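Local structure of stage II sporulation E family protein (3RNR) at residues B[11-17]-B[205-209]; B[90-96]-B[108-112]; B[161-165]-B[199-203]. The protein is of unknown function but probably acts as a PP2C-type phosphoprotein phosphatase of the stage II sporulation E family. One frame throughout, in Å; residues are numbered along the deposited sequence. Where two conformers were deposited one is given.

Interaction 1: residues B[11-17]-B[205-209]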
# COMPACT_ATOMS: atom_id res chain seq x y z
N ALA B 11 6.08 2.75 8.98
CA ALA B 11 4.80 2.26 8.50
C ALA B 11 4.07 3.50 8.00
O ALA B 11 4.05 4.52 8.68
CB ALA B 11 4.03 1.62 9.62
N TYR B 12 3.47 3.41 6.81
CA TYR B 12 2.90 4.60 6.17
C TYR B 12 1.50 4.33 5.68
O TYR B 12 1.08 3.18 5.53
CB TYR B 12 3.77 5.04 5.00
CG TYR B 12 3.88 4.00 3.90
CD1 TYR B 12 2.87 3.86 2.94
CD2 TYR B 12 4.96 3.15 3.83
CE1 TYR B 12 2.97 2.90 1.94
CE2 TYR B 12 5.07 2.20 2.83
CZ TYR B 12 4.06 2.07 1.90
OH TYR B 12 4.18 1.12 0.92
N CYS B 13 0.77 5.41 5.41
CA CYS B 13 -0.57 5.32 4.86
C CYS B 13 -0.77 6.47 3.88
O CYS B 13 -0.20 7.54 4.04
CB CYS B 13 -1.63 5.40 5.96
SG CYS B 13 -1.53 6.86 7.06
N VAL B 14 -1.56 6.22 2.84
CA VAL B 14 -1.81 7.26 1.86
C VAL B 14 -3.21 7.08 1.26
O VAL B 14 -3.69 5.95 1.11
CB VAL B 14 -0.71 7.26 0.75
CG1 VAL B 14 -0.46 5.88 0.22
CG2 VAL B 14 -1.09 8.22 -0.39
N VAL B 15 -3.86 8.20 0.97
CA VAL B 15 -5.07 8.20 0.17
C VAL B 15 -4.87 9.17 -0.97
O VAL B 15 -4.26 10.23 -0.80
CB VAL B 15 -6.33 8.60 0.98
CG1 VAL B 15 -6.68 7.52 2.02
CG2 VAL B 15 -6.14 9.98 1.67
N VAL B 16 -5.38 8.81 -2.14
CA VAL B 16 -5.28 9.65 -3.33
C VAL B 16 -6.61 9.63 -4.08
O VAL B 16 -7.20 8.57 -4.25
CB VAL B 16 -4.21 9.10 -4.31
CG1 VAL B 16 -4.12 10.00 -5.53
CG2 VAL B 16 -2.83 9.02 -3.63
N ASP B 17 -7.09 10.79 -4.52
CA ASP B 17 -8.26 10.79 -5.40
C ASP B 17 -8.15 11.72 -6.59
O ASP B 17 -7.73 12.87 -6.46
CB ASP B 17 -9.54 11.06 -4.62
CG ASP B 17 -10.31 9.78 -4.33
OD1 ASP B 17 -10.48 9.43 -3.14
OD2 ASP B 17 -10.73 9.13 -5.30
N THR B 205 -12.82 7.31 1.75
CA THR B 205 -11.71 6.37 1.61
C THR B 205 -10.76 6.64 2.76
O THR B 205 -10.43 7.80 3.04
CB THR B 205 -11.00 6.53 0.24
OG1 THR B 205 -11.91 6.15 -0.81
CG2 THR B 205 -9.78 5.64 0.15
N LEU B 206 -10.32 5.57 3.44
CA LEU B 206 -9.58 5.70 4.69
C LEU B 206 -8.33 4.85 4.67
O LEU B 206 -8.34 3.74 4.12
CB LEU B 206 -10.44 5.23 5.88
CG LEU B 206 -11.77 5.92 6.18
CD1 LEU B 206 -12.43 5.27 7.39
CD2 LEU B 206 -11.56 7.43 6.41
N ALA B 207 -7.27 5.36 5.27
CA ALA B 207 -6.07 4.57 5.52
C ALA B 207 -5.50 5.02 6.84
O ALA B 207 -5.57 6.21 7.20
CB ALA B 207 -5.05 4.74 4.41
N LEU B 208 -4.92 4.09 7.59
CA LEU B 208 -4.44 4.45 8.91
C LEU B 208 -3.23 3.66 9.35
O LEU B 208 -3.00 2.53 8.89
CB LEU B 208 -5.56 4.31 9.94
CG LEU B 208 -6.15 2.92 10.09
CD1 LEU B 208 -5.55 2.25 11.31
CD2 LEU B 208 -7.66 3.03 10.22
N VAL B 209 -2.46 4.23 10.26
CA VAL B 209 -1.36 3.55 10.90
C VAL B 209 -1.50 3.63 12.41
O VAL B 209 -1.83 4.66 12.91
CB VAL B 209 -0.02 4.11 10.51
CG1 VAL B 209 1.10 3.37 11.22
CG2 VAL B 209 0.17 4.11 9.04
O HOH W 1 -10.72 6.53 -3.49
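V209 turns CG1 anti to its own backbone nitrogen (chi1 180°), which leaves CG2 beside that nitrogen, and the two methyls reach different places on the opposite strand. V209 CG1 packs on CB of A11 at 3.8 Å, while V209 CG2 lies over the next residue's backbone, 3.6 Å from Y12 C. This is the inner core of the PP2C-type beta sandwich. Strand 10-18 belongs to the antiparallel sheet and strand 205-210 to the mixed sheet, so the contact is sheet-on-sheet packing. The short segments run nearly antiparallel, at 167°, with their axes 5.9 Å apart at closest approach.

The close approach is consistent with the small side chains at the centre, where the CB atoms of C13 and A207 meet at 3.8 Å, one beta carbon against the other. The C13 sulfur sits between the backbone N and the carbonyl carbon (chi1 55°), and from there SG packs against V209 CG2. On the far side of A207, V15 CG1 lies 4.0 Å from A207 CB and also borders CG2 of T205. Y12, V14 and V16 direct their side chains to the other face, where Y12 and V16 meet helix 25-41. V162, from strand 159-164, packs on C13 and V15.

The polar link between the two segments lies at the D17 end, where both partners are also held from outside: D17 OD1 by R169 and S164, and T205 OG1 by R169 and D174. A glycerol, probably from the crystallisation liquor, is hydrogen-bonded to D17 OD2 and may mark a pocket at this end of the sandwich. Across the contact the link is a single water, which donates to D17 OD1 at 2.9 Å and to T205 OG1 at 3.0 Å.

Interaction 2: residues B[90-96]-B[108-112]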
# COMPACT_ATOMS: atom_id res chain seq x y z
N SER B 90 -0.26 16.81 3.06
CA SER B 90 -1.48 16.71 2.27
C SER B 90 -1.60 17.85 1.29
O SER B 90 -1.04 18.93 1.50
CB SER B 90 -2.72 16.61 3.18
OG SER B 90 -3.00 17.83 3.82
N VAL B 91 -2.31 17.60 0.20
CA VAL B 91 -2.54 18.63 -0.80
C VAL B 91 -3.98 18.52 -1.27
O VAL B 91 -4.42 17.45 -1.71
CB VAL B 91 -1.59 18.46 -2.01
CG1 VAL B 91 -1.91 19.48 -3.10
CG2 VAL B 91 -0.11 18.60 -1.58
N GLY B 92 -4.69 19.63 -1.26
CA GLY B 92 -6.10 19.59 -1.59
C GLY B 92 -7.02 19.40 -0.39
O GLY B 92 -6.84 20.03 0.65
N ASP B 93 -8.10 18.67 -0.61
CA ASP B 93 -9.13 18.49 0.41
C ASP B 93 -9.07 17.17 1.18
O ASP B 93 -10.00 16.86 1.93
CB ASP B 93 -10.53 18.72 -0.17
CG ASP B 93 -10.86 17.71 -1.24
OD1 ASP B 93 -9.92 17.06 -1.72
OD2 ASP B 93 -12.05 17.55 -1.58
N CYS B 94 -8.07 16.33 0.93
CA CYS B 94 -7.87 15.16 1.78
C CYS B 94 -7.42 15.62 3.16
O CYS B 94 -6.85 16.70 3.29
CB CYS B 94 -6.85 14.21 1.19
SG CYS B 94 -7.40 13.42 -0.32
N ARG B 95 -7.67 14.82 4.20
CA ARG B 95 -7.43 15.30 5.56
C ARG B 95 -6.58 14.34 6.38
O ARG B 95 -6.60 13.13 6.16
CB ARG B 95 -8.76 15.58 6.27
CG ARG B 95 -9.62 16.62 5.56
CD ARG B 95 -10.88 16.99 6.32
NE ARG B 95 -11.81 15.88 6.58
CZ ARG B 95 -12.61 15.33 5.66
NH1 ARG B 95 -12.57 15.73 4.40
NH2 ARG B 95 -13.43 14.36 6.02
N VAL B 96 -5.82 14.91 7.32
CA VAL B 96 -5.00 14.12 8.23
C VAL B 96 -5.46 14.32 9.68
O VAL B 96 -5.58 15.46 10.14
CB VAL B 96 -3.52 14.53 8.14
CG1 VAL B 96 -2.66 13.57 9.01
CG2 VAL B 96 -3.05 14.53 6.67
N SER B 108 -4.32 18.75 9.55
CA SER B 108 -3.95 19.43 8.32
C SER B 108 -4.93 20.53 7.94
O SER B 108 -6.01 20.64 8.51
CB SER B 108 -3.96 18.39 7.19
OG SER B 108 -5.23 17.74 7.15
N LEU B 109 -4.55 21.30 6.92
CA LEU B 109 -5.38 22.38 6.41
C LEU B 109 -5.83 21.99 5.02
O LEU B 109 -5.08 21.36 4.28
CB LEU B 109 -4.57 23.67 6.32
CG LEU B 109 -5.40 24.95 6.21
CD1 LEU B 109 -6.05 25.26 7.55
CD2 LEU B 109 -4.54 26.12 5.76
N ASP B 110 -7.07 22.36 4.68
CA ASP B 110 -7.59 22.19 3.32
C ASP B 110 -6.98 23.25 2.41
O ASP B 110 -6.78 24.38 2.84
CB ASP B 110 -9.10 22.45 3.30
CG ASP B 110 -9.89 21.30 3.88
OD1 ASP B 110 -9.41 20.15 3.81
OD2 ASP B 110 -10.99 21.56 4.39
N HIS B 111 -6.74 22.92 1.14
CA HIS B 111 -6.44 23.99 0.20
C HIS B 111 -7.66 24.26 -0.66
O HIS B 111 -7.90 23.58 -1.65
CB HIS B 111 -5.26 23.58 -0.68
CG HIS B 111 -4.05 23.21 0.13
ND1 HIS B 111 -3.56 21.93 0.18
CD2 HIS B 111 -3.27 23.95 0.95
CE1 HIS B 111 -2.51 21.90 0.99
NE2 HIS B 111 -2.32 23.11 1.47
N ASN B 112 -8.34 25.35 -0.35
CA ASN B 112 -9.52 25.75 -1.10
C ASN B 112 -9.71 27.24 -0.98
O ASN B 112 -9.01 27.89 -0.20
CB ASN B 112 -10.78 24.93 -0.74
CG ASN B 112 -11.19 25.06 0.71
OD1 ASN B 112 -10.93 26.08 1.36
ND2 ASN B 112 -11.85 24.03 1.21
O HOH W 2 -4.63 19.46 2.43
O HOH W 3 -11.49 18.47 3.35
O HOH W 4 -6.55 18.86 4.94
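The imidazole of H111 meets the chain at G92 edge-on: the N-H of G92 points in the ring plane to ND1, at 2.9 Å. The same ring edge faces S90, whose carbonyl O lies 3.4 Å from CE1 of H111. G92 belongs to the short connection that carries the chain from strand 85-91, in one sheet of the PP2C-type sandwich, to strand 95-100 in the other. H111 lies in the loop leading to helix 113-119, whose N-cap is N112. A second bond runs the opposite way, H111 N donating to G92 O at 2.9 Å, and the donor stands 40° out of the carbonyl plane. With both N and O of G92 bonded to one residue, the paired bonds help hold the connection in place and set the ring's rotation.

At the other end, S108 holds OG between its backbone N and carbonyl carbon (chi1 55°), which directs the hydroxyl to the start of strand 95-100. There S108 OG accepts the N-H of V96 at 2.9 Å, and V96 CB lies alongside it.

The guanidinium of R95 stands almost perpendicular (87°) to the carboxylate of D110, and the two side chains touch through R95 CG and D110 OD1 at 3.9 Å. Their charges are engaged elsewhere: R95 NH1 with D165, and D110 OD1 with R106. Water joins the two polar ends instead. One molecule accepts from R95 NH1 and donates to the backbone O of D93 at 2.6 Å. Its other proton goes to D110 OD1, at 2.7 Å.

Interaction 3: residues B[161-165]-B[199-203]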
# COMPACT_ATOMS: atom_id res chain seq x y z
N LEU B 161 -4.71 8.86 10.87
CA LEU B 161 -5.72 8.49 9.89
C LEU B 161 -5.74 9.53 8.77
O LEU B 161 -5.77 10.73 9.05
CB LEU B 161 -7.10 8.40 10.55
CG LEU B 161 -8.30 8.21 9.62
CD1 LEU B 161 -8.44 6.75 9.30
CD2 LEU B 161 -9.57 8.72 10.28
N VAL B 162 -5.67 9.07 7.53
CA VAL B 162 -5.84 9.94 6.38
C VAL B 162 -7.17 9.61 5.66
O VAL B 162 -7.57 8.45 5.57
CB VAL B 162 -4.63 9.91 5.42
CG1 VAL B 162 -3.37 10.48 6.12
CG2 VAL B 162 -4.35 8.50 4.91
N VAL B 163 -7.82 10.65 5.14
CA VAL B 163 -9.19 10.55 4.65
C VAL B 163 -9.36 11.28 3.33
O VAL B 163 -8.92 12.42 3.21
CB VAL B 163 -10.14 11.29 5.61
CG1 VAL B 163 -11.59 11.03 5.22
CG2 VAL B 163 -9.89 10.88 7.03
N SER B 164 -9.96 10.62 2.34
CA SER B 164 -10.43 11.29 1.12
C SER B 164 -11.92 11.04 0.97
O SER B 164 -12.36 9.90 0.82
CB SER B 164 -9.70 10.71 -0.10
OG SER B 164 -10.25 11.21 -1.30
N ASP B 165 -12.69 12.08 1.22
CA ASP B 165 -14.13 12.14 0.98
C ASP B 165 -14.79 13.04 -0.07
O ASP B 165 -15.97 13.32 0.08
CB ASP B 165 -14.94 12.01 2.28
CG ASP B 165 -14.78 13.18 3.16
OD1 ASP B 165 -14.11 14.14 2.72
OD2 ASP B 165 -15.35 13.15 4.27
N PRO B 199 -15.31 12.19 11.60
CA PRO B 199 -15.19 13.45 10.86
C PRO B 199 -15.04 13.21 9.35
O PRO B 199 -14.11 13.73 8.75
CB PRO B 199 -13.90 14.05 11.43
CG PRO B 199 -13.06 12.86 11.76
CD PRO B 199 -14.04 11.77 12.21
N TYR B 200 -15.98 12.49 8.75
CA TYR B 200 -15.90 12.18 7.32
C TYR B 200 -17.16 11.47 6.84
O TYR B 200 -17.95 10.98 7.65
CB TYR B 200 -14.68 11.32 7.00
CG TYR B 200 -14.48 10.12 7.91
CD1 TYR B 200 -15.25 8.96 7.75
CD2 TYR B 200 -13.51 10.12 8.90
CE1 TYR B 200 -15.07 7.86 8.58
CE2 TYR B 200 -13.31 9.03 9.72
CZ TYR B 200 -14.09 7.90 9.56
OH TYR B 200 -13.89 6.82 10.39
N GLN B 201 -17.36 11.46 5.53
CA GLN B 201 -18.60 10.95 4.96
C GLN B 201 -18.62 9.43 5.05
O GLN B 201 -17.57 8.81 5.14
CB GLN B 201 -18.75 11.39 3.49
CG GLN B 201 -18.51 12.87 3.24
CD GLN B 201 -19.44 13.76 4.04
OE1 GLN B 201 -20.66 13.70 3.90
NE2 GLN B 201 -18.86 14.60 4.90
N ASP B 202 -19.81 8.85 5.02
CA ASP B 202 -19.99 7.40 5.02
C ASP B 202 -19.24 6.69 3.89
O ASP B 202 -18.85 5.54 4.01
CB ASP B 202 -21.48 7.05 4.91
CG ASP B 202 -22.22 7.22 6.22
OD1 ASP B 202 -21.54 7.37 7.27
OD2 ASP B 202 -23.47 7.20 6.21
N ASN B 203 -19.05 7.39 2.77
CA ASN B 203 -18.36 6.80 1.62
C ASN B 203 -16.85 7.09 1.57
O ASN B 203 -16.19 6.85 0.55
CB ASN B 203 -19.07 7.10 0.30
CG ASN B 203 -19.08 8.58 -0.03
OD1 ASN B 203 -18.61 9.41 0.76
ND2 ASN B 203 -19.60 8.92 -1.21
O HOH W 5 -18.47 11.90 -0.05
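D165 and Q201 meet where strand 159-164 of the mixed sheet runs out into a loop, on the outer face of the PP2C-type sandwich. The D165 carboxylate is set between its own backbone N and carbonyl carbon (chi1 68°), and this rotation presents OD2 to the chain at Q201. The N-H of Q201 donates to D165 OD2 at 2.9 Å with an angle of 154° at the hydrogen, using the lone pair that faces away from OD1. D165 OD1 forms a salt bridge with R95. Q201 carries CG beside its own backbone N (chi1 -49°), and this puts CG 3.3 Å from D165 OD2. Its chain then bends at chi2, and the two side chains cross at about a right angle.

Y200 supplies the apolar half. Its ring runs back roughly along the strand towards L161, and the side chain crosses those of V163 and L161 nearly perpendicularly. V163 CG1 meets Y200 CB at 3.6 Å, and L161 CD2 approaches Y200 CE2 obliquely at 3.8 Å. L206, on the neighbouring strand 205-210, also packs on Y200, whose hydroxyl hydrogen-bonds to E194.

Further along the loop, a water completes the connection, donating to D165 O at 2.9 Å and to N203 OD1 at 2.6 Å.

Interaction 1 is the deepest of the three, entirely buried between the two sheets and almost wholly apolar. Interactions 2 and 3 join loops to strand ends and depend on directional polar bonds; both include solvent-accessible residues among those that carry the contact, the partly exposed D110 and the exposed Q201. In interaction 2 ordered waters do much of the joining, whereas interaction 3 divides between an aromatic patch and a carboxylate. Strand 159-164 relates all three: it lies between strands 95-100 and 205-210 in the mixed sheet, R95 N probably bonding to V163 O and T205 N to S164 O. Side chains add further ties, R95 with D165 and D17 with S164.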